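Local coordinates for protein FimX (Pseudomonas aeruginosa PAO1, PDB 3HV8) that is an EAL-domain protein with a barrel-like fold of strands and helices, and carries C2E in a pocket of that domain, at residues R34-P39 with Q253-M259; S47-Y51 with M259-F263; L224-V230 with A244-Y250. All coordinates share one frame; numbering follows the deposited sequence.

Contact 1 (R34-P39 with Q253-M259). With C2E (9,9'-[(2R,3R,3aS,5S,7aR,9R,10R,10aS,12S,14aR)-3,5,10,12-tetrahydroxy-5,12-dioxidooctahydro-2H,7H-difuro[3,2-d:3',2'-j][1,3,7,9,2,8]tetraoxadiphosphacyclododecine-2,9-diyl]bis(2-amino-1,9-dihydro-6H-purin-6-one)), chain B.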
loop_
_atom_site.group_PDB
_atom_site.type_symbol
_atom_site.label_atom_id
_atom_site.label_comp_id
_atom_site.label_asym_id
_atom_site.label_seq_id
_atom_site.Cartn_x
_atom_site.Cartn_y
_atom_site.Cartn_z
ATOM N N ARG A 34 10.326 -4.385 -11.946
ATOM C CA ARG A 34 9.170 -3.913 -12.680
ATOM C C ARG A 34 8.082 -3.534 -11.679
ATOM O O ARG A 34 7.852 -4.258 -10.706
ATOM C CB ARG A 34 8.668 -5.003 -13.611
ATOM C CG ARG A 34 7.366 -4.671 -14.321
ATOM C CD ARG A 34 7.024 -5.737 -15.351
ATOM N NE ARG A 34 8.069 -5.836 -16.367
ATOM C CZ ARG A 34 8.348 -6.939 -17.052
ATOM N NH1 ARG A 34 9.321 -6.923 -17.956
ATOM N NH2 ARG A 34 7.662 -8.055 -16.837
ATOM N N LEU A 35 7.415 -2.408 -11.912
ATOM C CA LEU A 35 6.233 -2.051 -11.132
ATOM C C LEU A 35 4.964 -2.556 -11.808
ATOM O O LEU A 35 4.768 -2.377 -13.023
ATOM C CB LEU A 35 6.142 -0.540 -10.950
ATOM C CG LEU A 35 7.329 0.108 -10.245
ATOM C CD1 LEU A 35 7.126 1.598 -10.064
ATOM C CD2 LEU A 35 7.589 -0.571 -8.901
ATOM N N LEU A 36 4.092 -3.179 -11.017
ATOM C CA LEU A 36 2.739 -3.488 -11.443
ATOM C C LEU A 36 1.768 -2.598 -10.661
ATOM O O LEU A 36 2.114 -2.060 -9.599
ATOM C CB LEU A 36 2.411 -4.958 -11.184
ATOM C CG LEU A 36 3.416 -5.981 -11.719
ATOM C CD1 LEU A 36 2.932 -7.390 -11.352
ATOM C CD2 LEU A 36 3.591 -5.823 -13.238
ATOM N N PHE A 37 0.550 -2.474 -11.182
ATOM C CA PHE A 37 -0.453 -1.552 -10.675
ATOM C C PHE A 37 -1.763 -2.279 -10.538
ATOM O O PHE A 37 -2.207 -2.936 -11.475
ATOM C CB PHE A 37 -0.584 -0.377 -11.643
ATOM C CG PHE A 37 0.717 0.330 -11.884
ATOM C CD1 PHE A 37 1.144 1.330 -11.026
ATOM C CD2 PHE A 37 1.529 -0.031 -12.946
ATOM C CE1 PHE A 37 2.360 1.961 -11.220
ATOM C CE2 PHE A 37 2.746 0.598 -13.150
ATOM C CZ PHE A 37 3.157 1.599 -12.287
ATOM N N GLN A 38 -2.378 -2.197 -9.364
ATOM C CA GLN A 38 -3.677 -2.823 -9.160
ATOM C C GLN A 38 -4.683 -1.779 -8.715
ATOM O O GLN A 38 -4.517 -1.159 -7.665
ATOM C CB GLN A 38 -3.597 -3.969 -8.145
ATOM C CG GLN A 38 -4.942 -4.680 -7.988
ATOM C CD GLN A 38 -4.893 -5.879 -7.080
ATOM O OE1 GLN A 38 -3.999 -6.017 -6.238
ATOM N NE2 GLN A 38 -5.863 -6.776 -7.245
ATOM N N PRO A 39 -5.746 -1.583 -9.501
ATOM C CA PRO A 39 -6.664 -0.480 -9.195
ATOM C C PRO A 39 -7.395 -0.691 -7.880
ATOM O O PRO A 39 -7.682 -1.827 -7.476
ATOM C CB PRO A 39 -7.644 -0.491 -10.384
ATOM C CG PRO A 39 -7.589 -1.906 -10.876
ATOM C CD PRO A 39 -6.140 -2.317 -10.719
ATOM N N GLN A 253 -9.750 -6.247 -10.937
ATOM C CA GLN A 253 -8.626 -6.378 -11.855
ATOM C C GLN A 253 -7.416 -6.769 -11.030
ATOM O O GLN A 253 -7.205 -6.217 -9.948
ATOM C CB GLN A 253 -8.328 -5.090 -12.620
ATOM C CG GLN A 253 -7.339 -5.335 -13.770
ATOM C CD GLN A 253 -6.571 -4.100 -14.194
ATOM O OE1 GLN A 253 -5.403 -3.928 -13.834
ATOM N NE2 GLN A 253 -7.220 -3.227 -14.947
ATOM N N GLY A 254 -6.621 -7.712 -11.520
ATOM C CA GLY A 254 -5.377 -8.061 -10.849
ATOM C C GLY A 254 -4.286 -7.060 -11.186
ATOM O O GLY A 254 -4.510 -6.143 -11.986
ATOM N N PRO A 255 -3.103 -7.217 -10.571
ATOM C CA PRO A 255 -1.967 -6.342 -10.882
ATOM C C PRO A 255 -1.595 -6.415 -12.358
ATOM O O PRO A 255 -1.602 -7.517 -12.907
ATOM C CB PRO A 255 -0.841 -6.914 -10.014
ATOM C CG PRO A 255 -1.549 -7.618 -8.884
ATOM C CD PRO A 255 -2.781 -8.196 -9.516
ATOM N N SER A 256 -1.295 -5.278 -12.983
ATOM C CA SER A 256 -0.951 -5.229 -14.407
ATOM C C SER A 256 0.152 -4.215 -14.655
ATOM O O SER A 256 0.306 -3.257 -13.898
ATOM C CB SER A 256 -2.192 -4.849 -15.224
ATOM O OG SER A 256 -1.834 -4.470 -16.544
ATOM N N GLN A 257 0.915 -4.410 -15.728
ATOM C CA GLN A 257 1.996 -3.491 -16.072
ATOM C C GLN A 257 1.486 -2.110 -16.466
ATOM O O GLN A 257 2.249 -1.136 -16.476
ATOM C CB GLN A 257 2.825 -4.047 -17.231
ATOM C CG GLN A 257 4.079 -4.788 -16.821
ATOM C CD GLN A 257 4.956 -5.143 -18.012
ATOM O OE1 GLN A 257 5.713 -4.309 -18.516
ATOM N NE2 GLN A 257 4.862 -6.389 -18.459
ATOM N N ALA A 258 0.205 -2.033 -16.800
ATOM C CA ALA A 258 -0.368 -0.785 -17.283
ATOM C C ALA A 258 -1.465 -0.250 -16.376
ATOM O O ALA A 258 -2.235 -1.012 -15.786
ATOM C CB ALA A 258 -0.900 -0.961 -18.706
ATOM N N MET A 259 -1.532 1.073 -16.281
ATOM C CA MET A 259 -2.655 1.738 -15.634
ATOM C C MET A 259 -3.723 2.086 -16.665
ATOM O O MET A 259 -3.809 3.228 -17.122
ATOM C CB MET A 259 -2.194 3.009 -14.921
ATOM C CG MET A 259 -1.422 2.752 -13.627
ATOM S SD MET A 259 -0.840 4.280 -12.841
ATOM C CE MET A 259 0.646 4.600 -13.784
HETATM P P1 C2E B . 0.243 -7.178 0.459
HETATM O O2P C2E B . -0.652 -6.258 1.410
HETATM O O1P C2E B . -0.053 -8.576 0.835
HETATM O "O5'" C2E B . -0.146 -7.110 -1.085
HETATM C "C5'" C2E B . -1.271 -7.897 -1.522
HETATM C "C4'" C2E B . -0.876 -9.259 -2.132
HETATM O "O4'" C2E B . -2.077 -9.921 -2.599
HETATM C "C3'" C2E B . -0.076 -8.933 -3.386
HETATM O "O3'" C2E B . 0.965 -9.907 -3.550
HETATM C "C2'" C2E B . -1.121 -8.966 -4.526
HETATM O "O2'" C2E B . -0.581 -9.332 -5.782
HETATM C "C1'" C2E B . -2.069 -10.050 -4.013
HETATM N N9 C2E B . -3.437 -9.948 -4.499
HETATM C C8 C2E B . -4.040 -8.851 -5.068
HETATM N N7 C2E B . -5.326 -9.082 -5.211
HETATM C C5 C2E B . -5.595 -10.342 -4.760
HETATM C C6 C2E B . -6.774 -11.117 -4.679
HETATM O O6 C2E B . -7.882 -10.687 -5.008
HETATM N N1 C2E B . -6.646 -12.357 -4.186
HETATM C C2 C2E B . -5.446 -12.855 -3.785
HETATM N N2 C2E B . -5.397 -14.132 -3.287
HETATM N N3 C2E B . -4.343 -12.147 -3.855
HETATM C C4 C2E B . -4.393 -10.900 -4.326
HETATM P P11 C2E B . 2.427 -9.353 -3.930
HETATM O O21 C2E B . 3.369 -10.598 -4.131
HETATM O O11 C2E B . 2.362 -8.417 -5.071
HETATM O O5A C2E B . 2.868 -8.505 -2.665
HETATM C C5A C2E B . 3.021 -9.169 -1.403
HETATM C C4A C2E B . 3.608 -8.217 -0.363
HETATM O O4A C2E B . 4.903 -7.780 -0.801
HETATM C C3A C2E B . 2.810 -6.929 -0.152
HETATM O O3A C2E B . 1.778 -7.074 0.817
HETATM C C2A C2E B . 3.887 -6.025 0.452
HETATM O O2A C2E B . 4.121 -6.377 1.827
HETATM C C1A C2E B . 5.133 -6.471 -0.322
HETATM N N91 C2E B . 5.322 -5.580 -1.460
HETATM C C81 C2E B . 4.823 -5.694 -2.726
HETATM N N71 C2E B . 5.243 -4.680 -3.431
HETATM C C51 C2E B . 6.085 -3.909 -2.677
HETATM C C61 C2E B . 6.853 -2.746 -2.888
HETATM O O61 C2E B . 6.806 -2.083 -3.932
HETATM N N11 C2E B . 7.585 -2.319 -1.826
HETATM C C21 C2E B . 7.600 -2.963 -0.619
HETATM N N21 C2E B . 8.332 -2.441 0.409
HETATM N N31 C2E B . 6.874 -4.027 -0.399
HETATM C C41 C2E B . 6.141 -4.508 -1.410
HETATM O O HOH W 1 -8.494 -4.504 -7.981
#

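Contact 2 (S47-Y51 with M259-F263)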
loop_
_atom_site.group_PDB
_atom_site.type_symbol
_atom_site.label_atom_id
_atom_site.label_comp_id
_atom_site.label_asym_id
_atom_site.label_seq_id
_atom_site.Cartn_x
_atom_site.Cartn_y
_atom_site.Cartn_z
ATOM N N SER A 47 -13.623 10.530 -7.343
ATOM C CA SER A 47 -13.196 10.604 -8.739
ATOM C C SER A 47 -11.729 10.255 -8.994
ATOM O O SER A 47 -11.302 10.193 -10.144
ATOM C CB SER A 47 -13.515 11.983 -9.327
ATOM O OG SER A 47 -12.766 12.995 -8.685
ATOM N N HIS A 48 -10.951 10.023 -7.942
ATOM C CA HIS A 48 -9.549 9.668 -8.129
ATOM C C HIS A 48 -9.404 8.316 -8.824
ATOM O O HIS A 48 -10.198 7.407 -8.601
ATOM C CB HIS A 48 -8.828 9.594 -6.777
ATOM C CG HIS A 48 -8.667 10.913 -6.087
ATOM N ND1 HIS A 48 -9.567 11.382 -5.150
ATOM C CD2 HIS A 48 -7.694 11.850 -6.178
ATOM C CE1 HIS A 48 -9.158 12.556 -4.703
ATOM N NE2 HIS A 48 -8.025 12.862 -5.310
ATOM N N GLU A 49 -8.373 8.193 -9.656
ATOM C CA GLU A 49 -8.001 6.907 -10.233
ATOM C C GLU A 49 -6.872 6.320 -9.395
ATOM O O GLU A 49 -5.682 6.584 -9.624
ATOM C CB GLU A 49 -7.579 7.089 -11.691
ATOM C CG GLU A 49 -8.622 7.865 -12.476
ATOM C CD GLU A 49 -8.451 7.784 -13.975
ATOM O OE1 GLU A 49 -7.388 7.320 -14.435
ATOM O OE2 GLU A 49 -9.391 8.193 -14.691
ATOM N N ASN A 50 -7.255 5.539 -8.398
ATOM C CA ASN A 50 -6.286 5.018 -7.439
ATOM C C ASN A 50 -5.694 3.694 -7.907
ATOM O O ASN A 50 -6.439 2.804 -8.344
ATOM C CB ASN A 50 -6.944 4.805 -6.067
ATOM C CG ASN A 50 -7.518 6.092 -5.461
ATOM O OD1 ASN A 50 -8.724 6.232 -5.301
ATOM N ND2 ASN A 50 -6.652 7.013 -5.121
ATOM N N TYR A 51 -4.372 3.537 -7.792
ATOM C CA TYR A 51 -3.742 2.229 -7.982
ATOM C C TYR A 51 -2.757 1.938 -6.868
ATOM O O TYR A 51 -2.060 2.850 -6.383
ATOM C CB TYR A 51 -2.924 2.189 -9.269
ATOM C CG TYR A 51 -3.689 2.278 -10.567
ATOM C CD1 TYR A 51 -4.040 1.127 -11.269
ATOM C CD2 TYR A 51 -4.012 3.505 -11.113
ATOM C CE1 TYR A 51 -4.712 1.203 -12.476
ATOM C CE2 TYR A 51 -4.675 3.594 -12.324
ATOM C CZ TYR A 51 -5.025 2.434 -12.994
ATOM O OH TYR A 51 -5.685 2.523 -14.206
ATOM N N MET A 259 -1.532 1.073 -16.281
ATOM C CA MET A 259 -2.655 1.738 -15.634
ATOM C C MET A 259 -3.723 2.086 -16.665
ATOM O O MET A 259 -3.809 3.228 -17.122
ATOM C CB MET A 259 -2.194 3.009 -14.921
ATOM C CG MET A 259 -1.422 2.752 -13.627
ATOM S SD MET A 259 -0.840 4.280 -12.841
ATOM C CE MET A 259 0.646 4.600 -13.784
ATOM N N ASP A 260 -4.532 1.103 -17.038
ATOM C CA ASP A 260 -5.598 1.367 -18.006
ATOM C C ASP A 260 -6.963 0.852 -17.562
ATOM O O ASP A 260 -7.811 0.504 -18.382
ATOM C CB ASP A 260 -5.230 0.889 -19.427
ATOM C CG ASP A 260 -4.609 -0.492 -19.451
ATOM O OD1 ASP A 260 -4.772 -1.243 -18.471
ATOM O OD2 ASP A 260 -3.958 -0.831 -20.463
ATOM N N TYR A 261 -7.176 0.832 -16.251
ATOM C CA TYR A 261 -8.467 0.473 -15.691
ATOM C C TYR A 261 -9.477 1.569 -16.003
ATOM O O TYR A 261 -9.162 2.759 -15.940
ATOM C CB TYR A 261 -8.371 0.275 -14.170
ATOM C CG TYR A 261 -9.621 -0.286 -13.555
ATOM C CD1 TYR A 261 -10.516 0.531 -12.865
ATOM C CD2 TYR A 261 -9.931 -1.644 -13.681
ATOM C CE1 TYR A 261 -11.664 0.015 -12.309
ATOM C CE2 TYR A 261 -11.083 -2.163 -13.131
ATOM C CZ TYR A 261 -11.945 -1.335 -12.451
ATOM O OH TYR A 261 -13.096 -1.846 -11.897
ATOM N N ASP A 262 -10.694 1.156 -16.335
ATOM C CA ASP A 262 -11.777 2.089 -16.585
ATOM C C ASP A 262 -12.517 2.373 -15.282
ATOM O O ASP A 262 -13.409 1.620 -14.895
ATOM C CB ASP A 262 -12.731 1.495 -17.626
ATOM C CG ASP A 262 -13.734 2.503 -18.140
ATOM O OD1 ASP A 262 -13.668 3.674 -17.715
ATOM O OD2 ASP A 262 -14.587 2.119 -18.969
ATOM N N PHE A 263 -12.144 3.457 -14.602
ATOM C CA PHE A 263 -12.779 3.814 -13.332
ATOM C C PHE A 263 -14.170 4.416 -13.542
ATOM O O PHE A 263 -15.027 4.352 -12.658
ATOM C CB PHE A 263 -11.909 4.797 -12.535
ATOM C CG PHE A 263 -10.615 4.207 -12.031
ATOM C CD1 PHE A 263 -10.534 3.642 -10.762
ATOM C CD2 PHE A 263 -9.475 4.240 -12.815
ATOM C CE1 PHE A 263 -9.346 3.107 -10.303
ATOM C CE2 PHE A 263 -8.283 3.707 -12.359
ATOM C CZ PHE A 263 -8.222 3.142 -11.102
HETATM O O HOH W 2 -10.843 5.859 -15.935
#

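Contact 3 (L224-V230 with A244-Y250). With C2E (9,9'-[(2R,3R,3aS,5S,7aR,9R,10R,10aS,12S,14aR)-3,5,10,12-tetrahydroxy-5,12-dioxidooctahydro-2H,7H-difuro[3,2-d:3',2'-j][1,3,7,9,2,8]tetraoxadiphosphacyclododecine-2,9-diyl]bis(2-amino-1,9-dihydro-6H-purin-6-one)), chain B.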
loop_
_atom_site.group_PDB
_atom_site.type_symbol
_atom_site.label_atom_id
_atom_site.label_comp_id
_atom_site.label_asym_id
_atom_site.label_seq_id
_atom_site.Cartn_x
_atom_site.Cartn_y
_atom_site.Cartn_z
ATOM N N LEU A 224 -11.018 6.138 5.943
ATOM C CA LEU A 224 -11.521 5.498 4.727
ATOM C C LEU A 224 -11.149 4.026 4.697
ATOM O O LEU A 224 -9.970 3.680 4.745
ATOM C CB LEU A 224 -10.942 6.180 3.495
ATOM C CG LEU A 224 -11.240 7.680 3.397
ATOM C CD1 LEU A 224 -10.261 8.372 2.479
ATOM C CD2 LEU A 224 -12.662 7.846 2.905
ATOM N N SER A 225 -12.140 3.150 4.609
ATOM C CA SER A 225 -11.868 1.720 4.558
ATOM C C SER A 225 -11.568 1.227 3.145
ATOM O O SER A 225 -12.216 1.628 2.176
ATOM C CB SER A 225 -13.055 0.944 5.130
ATOM O OG SER A 225 -14.267 1.300 4.466
ATOM N N ILE A 226 -10.560 0.369 3.038
ATOM C CA ILE A 226 -10.284 -0.339 1.790
ATOM C C ILE A 226 -10.348 -1.824 2.112
ATOM O O ILE A 226 -9.687 -2.294 3.035
ATOM C CB ILE A 226 -8.876 -0.028 1.236
ATOM C CG1 ILE A 226 -8.683 1.482 1.048
ATOM C CG2 ILE A 226 -8.663 -0.805 -0.051
ATOM C CD1 ILE A 226 -7.235 1.901 0.707
ATOM N N VAL A 227 -11.160 -2.571 1.369
ATOM C CA VAL A 227 -11.238 -4.009 1.582
ATOM C C VAL A 227 -10.715 -4.739 0.365
ATOM O O VAL A 227 -11.264 -4.616 -0.730
ATOM C CB VAL A 227 -12.676 -4.471 1.868
ATOM C CG1 VAL A 227 -12.696 -5.956 2.145
ATOM C CG2 VAL A 227 -13.220 -3.722 3.077
ATOM N N PRO A 228 -9.630 -5.487 0.536
ATOM C CA PRO A 228 -9.014 -6.172 -0.592
ATOM C C PRO A 228 -9.464 -7.631 -0.710
ATOM O O PRO A 228 -10.344 -8.087 0.030
ATOM C CB PRO A 228 -7.532 -6.123 -0.212
ATOM C CG PRO A 228 -7.563 -6.334 1.271
ATOM C CD PRO A 228 -8.819 -5.615 1.762
ATOM N N PHE A 229 -8.829 -8.342 -1.635
ATOM C CA PHE A 229 -9.083 -9.773 -1.873
ATOM C C PHE A 229 -10.512 -10.061 -2.342
ATOM O O PHE A 229 -11.056 -11.138 -2.086
ATOM C CB PHE A 229 -8.723 -10.614 -0.639
ATOM C CG PHE A 229 -7.238 -10.857 -0.480
ATOM C CD1 PHE A 229 -6.715 -12.137 -0.591
ATOM C CD2 PHE A 229 -6.370 -9.809 -0.234
ATOM C CE1 PHE A 229 -5.353 -12.369 -0.452
ATOM C CE2 PHE A 229 -4.994 -10.033 -0.093
ATOM C CZ PHE A 229 -4.495 -11.315 -0.205
ATOM N N VAL A 230 -11.122 -9.098 -3.021
ATOM C CA VAL A 230 -12.441 -9.336 -3.603
ATOM C C VAL A 230 -12.276 -10.249 -4.817
ATOM O O VAL A 230 -11.681 -9.865 -5.820
ATOM C CB VAL A 230 -13.139 -8.019 -3.988
ATOM C CG1 VAL A 230 -14.505 -8.314 -4.643
ATOM C CG2 VAL A 230 -13.322 -7.134 -2.764
ATOM N N ALA A 244 -18.111 -0.384 2.891
ATOM C CA ALA A 244 -16.700 -0.177 2.524
ATOM C C ALA A 244 -16.554 1.022 1.584
ATOM O O ALA A 244 -17.323 1.156 0.616
ATOM C CB ALA A 244 -16.159 -1.415 1.847
ATOM N N THR A 245 -15.568 1.891 1.816
ATOM C CA THR A 245 -15.407 3.026 0.903
ATOM C C THR A 245 -14.677 2.672 -0.399
ATOM O O THR A 245 -14.923 3.304 -1.431
ATOM C CB THR A 245 -14.797 4.294 1.551
ATOM O OG1 THR A 245 -13.781 3.911 2.462
ATOM C CG2 THR A 245 -15.867 5.060 2.321
ATOM N N TYR A 246 -13.791 1.673 -0.336
ATOM C CA TYR A 246 -13.049 1.199 -1.489
ATOM C C TYR A 246 -12.889 -0.305 -1.426
ATOM O O TYR A 246 -12.859 -0.894 -0.337
ATOM C CB TYR A 246 -11.619 1.777 -1.539
ATOM C CG TYR A 246 -11.508 3.278 -1.568
ATOM C CD1 TYR A 246 -11.367 3.961 -2.767
ATOM C CD2 TYR A 246 -11.479 4.012 -0.383
ATOM C CE1 TYR A 246 -11.256 5.349 -2.795
ATOM C CE2 TYR A 246 -11.378 5.388 -0.406
ATOM C CZ TYR A 246 -11.245 6.046 -1.611
ATOM O OH TYR A 246 -11.125 7.424 -1.640
ATOM N N ILE A 247 -12.779 -0.906 -2.609
ATOM C CA ILE A 247 -12.473 -2.324 -2.720
ATOM C C ILE A 247 -11.372 -2.593 -3.750
ATOM O O ILE A 247 -11.056 -1.751 -4.599
ATOM C CB ILE A 247 -13.745 -3.154 -3.044
ATOM C CG1 ILE A 247 -14.377 -2.661 -4.347
ATOM C CG2 ILE A 247 -14.716 -3.128 -1.859
ATOM C CD1 ILE A 247 -15.563 -3.532 -4.808
ATOM N N GLN A 248 -10.773 -3.774 -3.647
ATOM C CA GLN A 248 -9.699 -4.187 -4.521
ATOM C C GLN A 248 -9.725 -5.712 -4.588
ATOM O O GLN A 248 -10.125 -6.375 -3.620
ATOM C CB GLN A 248 -8.359 -3.723 -3.940
ATOM C CG GLN A 248 -7.189 -3.857 -4.891
ATOM C CD GLN A 248 -5.866 -3.732 -4.167
ATOM O OE1 GLN A 248 -5.661 -4.343 -3.123
ATOM N NE2 GLN A 248 -4.963 -2.953 -4.728
ATOM N N GLY A 249 -9.294 -6.260 -5.720
ATOM C CA GLY A 249 -9.186 -7.704 -5.835
ATOM C C GLY A 249 -9.122 -8.180 -7.262
ATOM O O GLY A 249 -9.355 -7.416 -8.199
ATOM N N TYR A 250 -8.770 -9.451 -7.423
ATOM C CA TYR A 250 -8.739 -10.069 -8.741
ATOM C C TYR A 250 -10.069 -9.922 -9.491
ATOM O O TYR A 250 -10.082 -9.823 -10.716
ATOM C CB TYR A 250 -8.367 -11.556 -8.627
ATOM C CG TYR A 250 -6.947 -11.848 -8.200
ATOM C CD1 TYR A 250 -6.637 -13.024 -7.522
ATOM C CD2 TYR A 250 -5.909 -10.962 -8.475
ATOM C CE1 TYR A 250 -5.334 -13.303 -7.126
ATOM C CE2 TYR A 250 -4.608 -11.237 -8.083
ATOM C CZ TYR A 250 -4.324 -12.408 -7.415
ATOM O OH TYR A 250 -3.028 -12.680 -7.023
HETATM P P1 C2E B . 0.243 -7.178 0.459
HETATM O O2P C2E B . -0.652 -6.258 1.410
HETATM O O1P C2E B . -0.053 -8.576 0.835
HETATM O "O5'" C2E B . -0.146 -7.110 -1.085
HETATM C "C5'" C2E B . -1.271 -7.897 -1.522
HETATM C "C4'" C2E B . -0.876 -9.259 -2.132
HETATM O "O4'" C2E B . -2.077 -9.921 -2.599
HETATM C "C3'" C2E B . -0.076 -8.933 -3.386
HETATM O "O3'" C2E B . 0.965 -9.907 -3.550
HETATM C "C2'" C2E B . -1.121 -8.966 -4.526
HETATM O "O2'" C2E B . -0.581 -9.332 -5.782
HETATM C "C1'" C2E B . -2.069 -10.050 -4.013
HETATM N N9 C2E B . -3.437 -9.948 -4.499
HETATM C C8 C2E B . -4.040 -8.851 -5.068
HETATM N N7 C2E B . -5.326 -9.082 -5.211
HETATM C C5 C2E B . -5.595 -10.342 -4.760
HETATM C C6 C2E B . -6.774 -11.117 -4.679
HETATM O O6 C2E B . -7.882 -10.687 -5.008
HETATM N N1 C2E B . -6.646 -12.357 -4.186
HETATM C C2 C2E B . -5.446 -12.855 -3.785
HETATM N N2 C2E B . -5.397 -14.132 -3.287
HETATM N N3 C2E B . -4.343 -12.147 -3.855
HETATM C C4 C2E B . -4.393 -10.900 -4.326
HETATM P P11 C2E B . 2.427 -9.353 -3.930
HETATM O O21 C2E B . 3.369 -10.598 -4.131
HETATM O O11 C2E B . 2.362 -8.417 -5.071
HETATM O O5A C2E B . 2.868 -8.505 -2.665
HETATM C C5A C2E B . 3.021 -9.169 -1.403
HETATM C C4A C2E B . 3.608 -8.217 -0.363
HETATM O O4A C2E B . 4.903 -7.780 -0.801
HETATM C C3A C2E B . 2.810 -6.929 -0.152
HETATM O O3A C2E B . 1.778 -7.074 0.817
HETATM C C2A C2E B . 3.887 -6.025 0.452
HETATM O O2A C2E B . 4.121 -6.377 1.827
HETATM C C1A C2E B . 5.133 -6.471 -0.322
HETATM N N91 C2E B . 5.322 -5.580 -1.460
HETATM C C81 C2E B . 4.823 -5.694 -2.726
HETATM N N71 C2E B . 5.243 -4.680 -3.431
HETATM C C51 C2E B . 6.085 -3.909 -2.677
HETATM C C61 C2E B . 6.853 -2.746 -2.888
HETATM O O61 C2E B . 6.806 -2.083 -3.932
HETATM N N11 C2E B . 7.585 -2.319 -1.826
HETATM C C21 C2E B . 7.600 -2.963 -0.619
HETATM N N21 C2E B . 8.332 -2.441 0.409
HETATM N N31 C2E B . 6.874 -4.027 -0.399
HETATM C C41 C2E B . 6.141 -4.508 -1.410
HETATM O O HOH W 3 -6.662 -7.068 -3.230
#

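Contact 1 (R34-P39 with Q253-M259)
Phe37 pairs with Ser256 through two backbone hydrogen bonds: Phe37 N to Ser256 O (2.8 Å) and Ser256 N to Phe37 O (2.9 Å). This single antiparallel bridge ties strand 33-42 to a loop. Phe37 is buried and closely packed. Phe37 CG is anti to the carbonyl carbon (chi1 -56°), which puts one ring face against Met259 CG. Met259 CG sits 3.7 Å from Phe37 CG, and SD follows over the face in a Met-aromatic contact. Ser256 O and Gln257 O meet the edge of the ring instead. Gln38 is extended. Its NE2 donates to Gln253 O (3.1 Å) and to C2E N7 (3.1 Å), and these two bonds should fix the rotation of the amide. Pro255 CG approaches C2E O2' at 3.7 Å, so both segments line the pocket. The solvent side lies at Gln257, an exposed residue. Its amide is stacked on the Arg34 guanidinium with the planes 6° apart, and Arg34 CD touches Gln257 CD at 3.4 Å. Arg34 NH2 makes a salt bridge with Glu64 OE1. Strand 49-58 bonds to the backbone of Arg34, Leu36 and Gln38, while helix 80-96 packs on Leu35 and Phe37.

Contact 2 (S47-Y51 with M259-F263)
Glu49 and Phe263 face each other with CA atoms 6.5 Å apart, and Tyr51 faces Met259 at 7.7 Å between CA atoms. The segments run 138° apart, well off antiparallel, and form no beta bridge. One backbone N-H crosses the gap: Tyr261 N donates to Tyr51 OH at 3.0 Å. The Tyr51 ring is held between two groups. Met259 CG lies over one face, 3.5 Å from the centroid of the Tyr51 ring. Phe263 brings its edge to the opposite face, with the planes at 87°, an offset edge-to-face pair. This C-terminal loop thus packs against strand 49-58 of the EAL barrel, a neighbour of strands 33-42 and 105-110. Phe263 CG is anti to the carbonyl carbon (chi1 -68°), which swings the ring toward Glu49 and Tyr51. Both ring faces are covered. Glu49 CA stands 3.8 Å from the centroid of the Phe263 ring, and Tyr261 CD1 lies over the other face. At the edge, Phe263 CZ comes to 3.3 Å from Asn50 O. Glu49 CB is 3.5 Å from Phe263 CE2. The Glu49 carboxylate is shared: OE1 bonds to His103, and OE2 accepts from a water that also takes the N-H of Phe263.

Contact 3 (L224-V230 with A244-Y250)
Ser225 O accepts two bonds from the other segment. Thr245 OG1 donates to it at 2.8 Å, in the carbonyl plane on a lone pair, and Tyr246 N comes nearly along the C=O axis. Ser225 OG accepts from Thr245 N and is also bonded to His219. The parallel pairing continues with Val227 N to Tyr246 O (2.9 Å) and Gln248 N to Val227 O. Past the strand, Val230 N reaches Gln248 O at 3.0 Å. Gly249 CA lies close against Val230 O and C2E O6. Tyr250 N donates to C2E O6 (2.9 Å). Tyr250 CG is anti to the carbonyl carbon (chi1 -69°), which lays the ring along the same base. Tyr250 CB is 3.8 Å from C2E O6. The Tyr250 ring stacks face-on, with C2E C6 3.4 Å above its plane and over its centre. CG meets C6, CD1 and CE1 lie against N1, CD2 and CE2 against C5 and N7, and CZ against C4. At the tip, Tyr250 OH is 3.5 Å from C2E N3. Phe229 approaches the other side of this base. The two parallel strands are joined through helix 233-242, a beta-alpha-beta crossover, and the ligand sits beyond their C-terminal ends, as in barrels of this type.

Contact 3 is the buried one, while contacts 1 and 2 are only partly buried. All three reach the same sheet, and strand 33-42 lies between strands 49-58 and 246-247. Contacts 1 and 2 share Met259 and use successive parts of one C-terminal loop. Pro39 joins them by packing on Tyr51, Tyr261 and Phe263. Contacts 1 and 3 both touch C2E, and Pro255 meets Tyr250 beside it. Their chemistry follows place. Contact 3 is mainly parallel backbone bonding that ends in aromatic stacking on the ligand. Contact 1 mixes one antiparallel bridge with side-chain packing and an amide that hydrogen-bonds to the ligand. Contact 2, whose Tyr51 side chain is about 12 Å from C2E, relies chiefly on rings.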